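Local coordinates for encapsidation protein (Bacillus phage phi29, PDB 5HD9) that probably hydrolyses ATP, through its P-loop ASCE fold, to drive the packaging of viral DNA into the phage capsid, at residues 93-102 and 130-141. Numbering follows the deposited sequence.
Sequences IPLSVWQSEK and EVSALLNLMDTV
Trp98 and Lys102 share one acceptor, OD1 of Asn136 on helix 130-141. Trp98 NE1 donates to Asn136 OD1 at 2.8 Å (N-H...O angle 155°), on a lone pair in the carbonyl plane and close to the ring plane. Lys102 NZ gives Asn136 OD1 a second bond, also 2.8 Å, tilted from the carbonyl plane. Lys102 passes over the indole, CG above one face, then bends at chi3 (80°) toward that oxygen. Against the opposite face Leu137 sets its CG, 3.8 Å from the centroid of the Trp98 six-membered ring, a CH-pi contact; Thr140 CB meets the ring edge. The indole thus fits as a knob among Ala133, Asn136, Leu137 and Thr140. Asn136 O takes Thr140 OG1 and the helical Thr140 N-H from opposite faces of its plane. Leu95 CD2 packs 3.5 Å from Glu130 CG, whose buried carboxylate is satisfied by Arg51, Tyr163 and Ile127 N. Leu137 also touches Val49 and Ile112, laying the helix on strands 45-50 and 109-115, helix-on-sheet packing of the P-loop NTPase (ASCE) fold. The apolar seam thus ends in one doubly used amide oxygen, probably polarised by the lysine, which together with the groups on both ring faces fixes the indole's turn.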
ATOM      1  N   ILE A  93      -6.479  -6.917  -4.430  1.00 15.50           N
ATOM      2  CA  ILE A  93      -7.653  -6.344  -5.084  1.00 15.61           C
ATOM      3  C   ILE A  93      -7.268  -5.442  -6.252  1.00 16.53           C
ATOM      4  O   ILE A  93      -6.506  -4.493  -6.074  1.00 14.85           O
ATOM      5  CB  ILE A  93      -8.506  -5.539  -4.074  1.00 15.71           C
ATOM      6  CG1 ILE A  93      -9.136  -6.503  -3.066  1.00 20.84           C
ATOM      7  CG2 ILE A  93      -9.582  -4.720  -4.798  1.00 14.98           C
ATOM      8  CD1 ILE A  93     -10.066  -5.865  -2.060  1.00 24.46           C
ATOM      9  N   PRO A  94      -7.800  -5.731  -7.454  1.00 17.32           N
ATOM     10  CA  PRO A  94      -7.652  -4.755  -8.533  1.00 18.26           C
ATOM     11  C   PRO A  94      -8.656  -3.629  -8.332  1.00 19.01           C
ATOM     12  O   PRO A  94      -9.853  -3.904  -8.275  1.00 18.12           O
ATOM     13  CB  PRO A  94      -7.958  -5.562  -9.804  1.00 21.32           C
ATOM     14  CG  PRO A  94      -8.208  -6.994  -9.347  1.00 21.34           C
ATOM     15  CD  PRO A  94      -8.563  -6.909  -7.903  1.00 18.31           C
ATOM     16  N   LEU A  95      -8.184  -2.393  -8.210  1.00 18.86           N
ATOM     17  CA  LEU A  95      -9.071  -1.270  -7.929  1.00 19.72           C
ATOM     18  C   LEU A  95     -10.138  -1.123  -9.013  1.00 19.48           C
ATOM     19  O   LEU A  95     -11.233  -0.628  -8.755  1.00 19.41           O
ATOM     20  CB  LEU A  95      -8.264   0.025  -7.796  1.00 19.29           C
ATOM     21  CG  LEU A  95      -8.997   1.260  -7.260  1.00 21.63           C
ATOM     22  CD1 LEU A  95      -9.664   0.990  -5.918  1.00 19.02           C
ATOM     23  CD2 LEU A  95      -8.023   2.420  -7.136  1.00 23.40           C
ATOM     24  N   SER A  96      -9.818  -1.578 -10.221  1.00 20.99           N
ATOM     25  CA  SER A  96     -10.744  -1.496 -11.348  1.00 24.08           C
ATOM     26  C   SER A  96     -12.038  -2.285 -11.119  1.00 24.07           C
ATOM     27  O   SER A  96     -13.075  -1.949 -11.688  1.00 25.46           O
ATOM     28  CB  SER A  96     -10.063  -1.995 -12.626  1.00 27.16           C
ATOM     29  OG  SER A  96      -9.639  -3.342 -12.491  1.00 25.33           O
ATOM     30  N   VAL A  97     -11.972  -3.331 -10.296  1.00 23.93           N
ATOM     31  CA  VAL A  97     -13.138  -4.182 -10.040  1.00 27.55           C
ATOM     32  C   VAL A  97     -13.517  -4.224  -8.561  1.00 26.24           C
ATOM     33  O   VAL A  97     -14.050  -5.226  -8.080  1.00 23.91           O
ATOM     34  CB  VAL A  97     -12.898  -5.629 -10.528  1.00 25.86           C
ATOM     35  CG1 VAL A  97     -12.696  -5.653 -12.039  1.00 26.87           C
ATOM     36  CG2 VAL A  97     -11.717  -6.264  -9.778  1.00 24.61           C
ATOM     37  N   TRP A  98     -13.247  -3.137  -7.845  1.00 24.46           N
ATOM     38  CA  TRP A  98     -13.537  -3.079  -6.414  1.00 23.16           C
ATOM     39  C   TRP A  98     -15.027  -3.264  -6.125  1.00 22.23           C
ATOM     40  O   TRP A  98     -15.394  -3.865  -5.116  1.00 27.22           O
ATOM     41  CB  TRP A  98     -13.054  -1.752  -5.816  1.00 23.15           C
ATOM     42  CG  TRP A  98     -13.652  -1.463  -4.466  1.00 20.76           C
ATOM     43  CD1 TRP A  98     -14.381  -0.365  -4.110  1.00 21.26           C
ATOM     44  CD2 TRP A  98     -13.592  -2.299  -3.305  1.00 18.77           C
ATOM     45  NE1 TRP A  98     -14.770  -0.463  -2.794  1.00 20.12           N
ATOM     46  CE2 TRP A  98     -14.300  -1.643  -2.279  1.00 19.47           C
ATOM     47  CE3 TRP A  98     -13.008  -3.539  -3.031  1.00 17.59           C
ATOM     48  CZ2 TRP A  98     -14.436  -2.182  -1.001  1.00 18.78           C
ATOM     49  CZ3 TRP A  98     -13.143  -4.073  -1.763  1.00 18.13           C
ATOM     50  CH2 TRP A  98     -13.850  -3.395  -0.764  1.00 16.89           C
ATOM     51  N   GLN A  99     -15.881  -2.762  -7.012  1.00 23.29           N
ATOM     52  CA  GLN A  99     -17.326  -2.860  -6.814  1.00 26.80           C
ATOM     53  C   GLN A  99     -17.763  -4.317  -6.655  1.00 26.80           C
ATOM     54  O   GLN A  99     -18.645  -4.622  -5.852  1.00 30.17           O
ATOM     55  CB  GLN A  99     -18.085  -2.200  -7.975  1.00 35.82           C
ATOM     56  CG  GLN A  99     -18.129  -2.995  -9.283  1.00 50.01           C
ATOM     57  CD  GLN A  99     -16.765  -3.156  -9.928  1.00 53.92           C
ATOM     58  OE1 GLN A  99     -15.892  -2.296  -9.790  1.00 63.80           O
ATOM     59  NE2 GLN A  99     -16.575  -4.263 -10.642  1.00 39.93           N
ATOM     60  N   SER A 100     -17.130  -5.212  -7.408  1.00 27.02           N
ATOM     61  CA  SER A 100     -17.470  -6.634  -7.369  1.00 30.19           C
ATOM     62  C   SER A 100     -16.884  -7.327  -6.144  1.00 27.92           C
ATOM     63  O   SER A 100     -17.397  -8.353  -5.698  1.00 31.01           O
ATOM     64  CB  SER A 100     -16.977  -7.336  -8.637  1.00 34.12           C
ATOM     65  OG  SER A 100     -17.817  -7.051  -9.739  1.00 40.66           O
ATOM     66  N   GLU A 101     -15.808  -6.766  -5.603  1.00 24.70           N
ATOM     67  CA  GLU A 101     -15.124  -7.367  -4.465  1.00 22.36           C
ATOM     68  C   GLU A 101     -15.809  -7.025  -3.139  1.00 24.78           C
ATOM     69  O   GLU A 101     -15.471  -7.584  -2.097  1.00 23.35           O
ATOM     70  CB  GLU A 101     -13.661  -6.913  -4.431  1.00 24.02           C
ATOM     71  CG  GLU A 101     -12.864  -7.314  -5.665  1.00 31.35           C
ATOM     72  CD  GLU A 101     -12.705  -8.815  -5.792  1.00 39.82           C
ATOM     73  OE1 GLU A 101     -12.026  -9.415  -4.933  1.00 41.01           O
ATOM     74  OE2 GLU A 101     -13.261  -9.398  -6.748  1.00 42.37           O
ATOM     75  N   LYS A 102     -16.779  -6.117  -3.189  1.00 27.12           N
ATOM     76  CA  LYS A 102     -17.445  -5.631  -1.981  1.00 25.98           C
ATOM     77  C   LYS A 102     -18.395  -6.658  -1.371  1.00 27.14           C
ATOM     78  O   LYS A 102     -18.767  -6.543  -0.202  1.00 29.08           O
ATOM     79  CB  LYS A 102     -18.211  -4.344  -2.287  1.00 25.68           C
ATOM     80  CG  LYS A 102     -17.311  -3.137  -2.410  1.00 26.07           C
ATOM     81  CD  LYS A 102     -18.024  -1.943  -3.010  1.00 30.40           C
ATOM     82  CE  LYS A 102     -18.872  -1.221  -1.981  1.00 34.23           C
ATOM     83  NZ  LYS A 102     -19.199   0.154  -2.441  1.00 35.00           N
ATOM     84  N   GLU A 130     -11.352   7.492  -9.750  1.00 25.33           N
ATOM     85  CA  GLU A 130     -10.541   6.496  -9.064  1.00 24.85           C
ATOM     86  C   GLU A 130     -10.339   6.837  -7.594  1.00 24.27           C
ATOM     87  O   GLU A 130     -10.344   5.951  -6.743  1.00 19.62           O
ATOM     88  CB  GLU A 130      -9.182   6.360  -9.749  1.00 24.51           C
ATOM     89  CG  GLU A 130      -8.271   5.330  -9.118  1.00 22.47           C
ATOM     90  CD  GLU A 130      -6.922   5.267  -9.796  1.00 23.77           C
ATOM     91  OE1 GLU A 130      -5.893   5.315  -9.087  1.00 21.60           O
ATOM     92  OE2 GLU A 130      -6.890   5.167 -11.042  1.00 27.95           O
ATOM     93  N   VAL A 131     -10.157   8.118  -7.292  1.00 26.83           N
ATOM     94  CA  VAL A 131      -9.879   8.524  -5.919  1.00 25.05           C
ATOM     95  C   VAL A 131     -11.076   8.192  -5.034  1.00 21.03           C
ATOM     96  O   VAL A 131     -10.911   7.726  -3.907  1.00 18.27           O
ATOM     97  CB  VAL A 131      -9.550  10.025  -5.820  1.00 23.72           C
ATOM     98  CG1 VAL A 131      -9.262  10.421  -4.377  1.00 22.94           C
ATOM     99  CG2 VAL A 131      -8.359  10.362  -6.704  1.00 22.30           C
ATOM    100  N   SER A 132     -12.278   8.415  -5.557  1.00 22.08           N
ATOM    101  CA  SER A 132     -13.498   8.041  -4.851  1.00 22.04           C
ATOM    102  C   SER A 132     -13.564   6.528  -4.639  1.00 19.92           C
ATOM    103  O   SER A 132     -14.036   6.059  -3.601  1.00 20.21           O
ATOM    104  CB  SER A 132     -14.733   8.518  -5.620  1.00 24.34           C
ATOM    105  OG  SER A 132     -14.778   9.932  -5.672  1.00 30.11           O
ATOM    106  N   ALA A 133     -13.082   5.767  -5.617  1.00 19.74           N
ATOM    107  CA  ALA A 133     -13.082   4.309  -5.512  1.00 19.95           C
ATOM    108  C   ALA A 133     -12.175   3.831  -4.376  1.00 17.73           C
ATOM    109  O   ALA A 133     -12.572   2.974  -3.582  1.00 15.95           O
ATOM    110  CB  ALA A 133     -12.652   3.674  -6.832  1.00 19.52           C
ATOM    111  N   LEU A 134     -10.960   4.372  -4.298  1.00 16.06           N
ATOM    112  CA  LEU A 134     -10.048   4.011  -3.216  1.00 14.40           C
ATOM    113  C   LEU A 134     -10.642   4.445  -1.892  1.00 14.80           C
ATOM    114  O   LEU A 134     -10.593   3.717  -0.904  1.00 14.27           O
ATOM    115  CB  LEU A 134      -8.671   4.656  -3.394  1.00 14.10           C
ATOM    116  CG  LEU A 134      -7.649   4.263  -2.319  1.00 12.78           C
ATOM    117  CD1 LEU A 134      -7.314   2.786  -2.417  1.00 12.03           C
ATOM    118  CD2 LEU A 134      -6.385   5.100  -2.412  1.00 12.99           C
ATOM    119  N   LEU A 135     -11.202   5.646  -1.885  1.00 15.63           N
ATOM    120  CA  LEU A 135     -11.848   6.174  -0.702  1.00 16.98           C
ATOM    121  C   LEU A 135     -12.971   5.244  -0.241  1.00 16.04           C
ATOM    122  O   LEU A 135     -13.079   4.939   0.944  1.00 15.32           O
ATOM    123  CB  LEU A 135     -12.375   7.578  -0.984  1.00 19.57           C
ATOM    124  CG  LEU A 135     -11.361   8.722  -0.878  1.00 18.89           C
ATOM    125  CD1 LEU A 135     -12.006  10.047  -1.261  1.00 22.55           C
ATOM    126  CD2 LEU A 135     -10.749   8.823   0.517  1.00 17.01           C
ATOM    127  N   ASN A 136     -13.790   4.774  -1.177  1.00 17.00           N
ATOM    128  CA  ASN A 136     -14.858   3.836  -0.842  1.00 17.69           C
ATOM    129  C   ASN A 136     -14.296   2.539  -0.264  1.00 16.54           C
ATOM    130  O   ASN A 136     -14.825   2.001   0.709  1.00 15.62           O
ATOM    131  CB  ASN A 136     -15.715   3.528  -2.071  1.00 21.84           C
ATOM    132  CG  ASN A 136     -16.845   2.559  -1.765  1.00 24.00           C
ATOM    133  OD1 ASN A 136     -16.734   1.362  -2.020  1.00 25.71           O
ATOM    134  ND2 ASN A 136     -17.937   3.075  -1.209  1.00 24.15           N
ATOM    135  N   LEU A 137     -13.220   2.045  -0.868  1.00 14.58           N
ATOM    136  CA  LEU A 137     -12.547   0.845  -0.384  1.00 13.69           C
ATOM    137  C   LEU A 137     -12.090   1.040   1.059  1.00 12.77           C
ATOM    138  O   LEU A 137     -12.293   0.167   1.903  1.00 12.47           O
ATOM    139  CB  LEU A 137     -11.359   0.501  -1.288  1.00 13.97           C
ATOM    140  CG  LEU A 137     -10.653  -0.846  -1.095  1.00 19.56           C
ATOM    141  CD1 LEU A 137      -9.920  -1.223  -2.369  1.00 24.47           C
ATOM    142  CD2 LEU A 137      -9.674  -0.825   0.065  1.00 15.94           C
HETATM  143  N   MSE A 138     -11.491   2.193   1.339  1.00 12.55           N
HETATM  144  CA  MSE A 138     -10.978   2.493   2.671  1.00 12.57           C
HETATM  145  C   MSE A 138     -12.090   2.544   3.717  1.00 13.53           C
HETATM  146  O   MSE A 138     -11.980   1.921   4.773  1.00 13.99           O
HETATM  147  CB  MSE A 138     -10.213   3.820   2.653  1.00 13.82           C
HETATM  148  CG  MSE A 138      -8.915   3.750   1.873  1.00 13.11           C
HETATM  149 SE   MSE A 138      -8.058   5.480   1.642  1.00 27.21          SE
HETATM  150  CE  MSE A 138      -7.752   5.884   3.520  1.00 17.87           C
ATOM    151  N   ASP A 139     -13.159   3.278   3.433  1.00 15.18           N
ATOM    152  CA  ASP A 139     -14.268   3.368   4.378  1.00 16.73           C
ATOM    153  C   ASP A 139     -14.929   2.009   4.579  1.00 15.99           C
ATOM    154  O   ASP A 139     -15.428   1.711   5.663  1.00 16.90           O
ATOM    155  CB  ASP A 139     -15.316   4.380   3.910  1.00 17.75           C
ATOM    156  CG  ASP A 139     -15.324   5.655   4.744  1.00 20.12           C
ATOM    157  OD1 ASP A 139     -14.906   5.638   5.923  1.00 20.02           O
ATOM    158  OD2 ASP A 139     -15.774   6.688   4.217  1.00 20.91           O
ATOM    159  N   THR A 140     -14.936   1.186   3.535  1.00 15.36           N
ATOM    160  CA  THR A 140     -15.569  -0.124   3.620  1.00 15.83           C
ATOM    161  C   THR A 140     -14.838  -1.033   4.611  1.00 15.24           C
ATOM    162  O   THR A 140     -15.475  -1.712   5.418  1.00 17.06           O
ATOM    163  CB  THR A 140     -15.627  -0.817   2.236  1.00 16.05           C
ATOM    164  OG1 THR A 140     -16.458  -0.058   1.351  1.00 16.55           O
ATOM    165  CG2 THR A 140     -16.195  -2.229   2.352  1.00 16.75           C
ATOM    166  N   VAL A 141     -13.508  -1.044   4.557  1.00 13.92           N
ATOM    167  CA  VAL A 141     -12.730  -2.013   5.330  1.00 15.51           C
ATOM    168  C   VAL A 141     -12.152  -1.450   6.632  1.00 16.08           C
ATOM    169  O   VAL A 141     -11.839  -2.216   7.545  1.00 16.73           O
ATOM    170  CB  VAL A 141     -11.572  -2.604   4.483  1.00 17.37           C
ATOM    171  CG1 VAL A 141     -12.124  -3.257   3.225  1.00 20.47           C
ATOM    172  CG2 VAL A 141     -10.530  -1.543   4.135  1.00 13.38           C
TER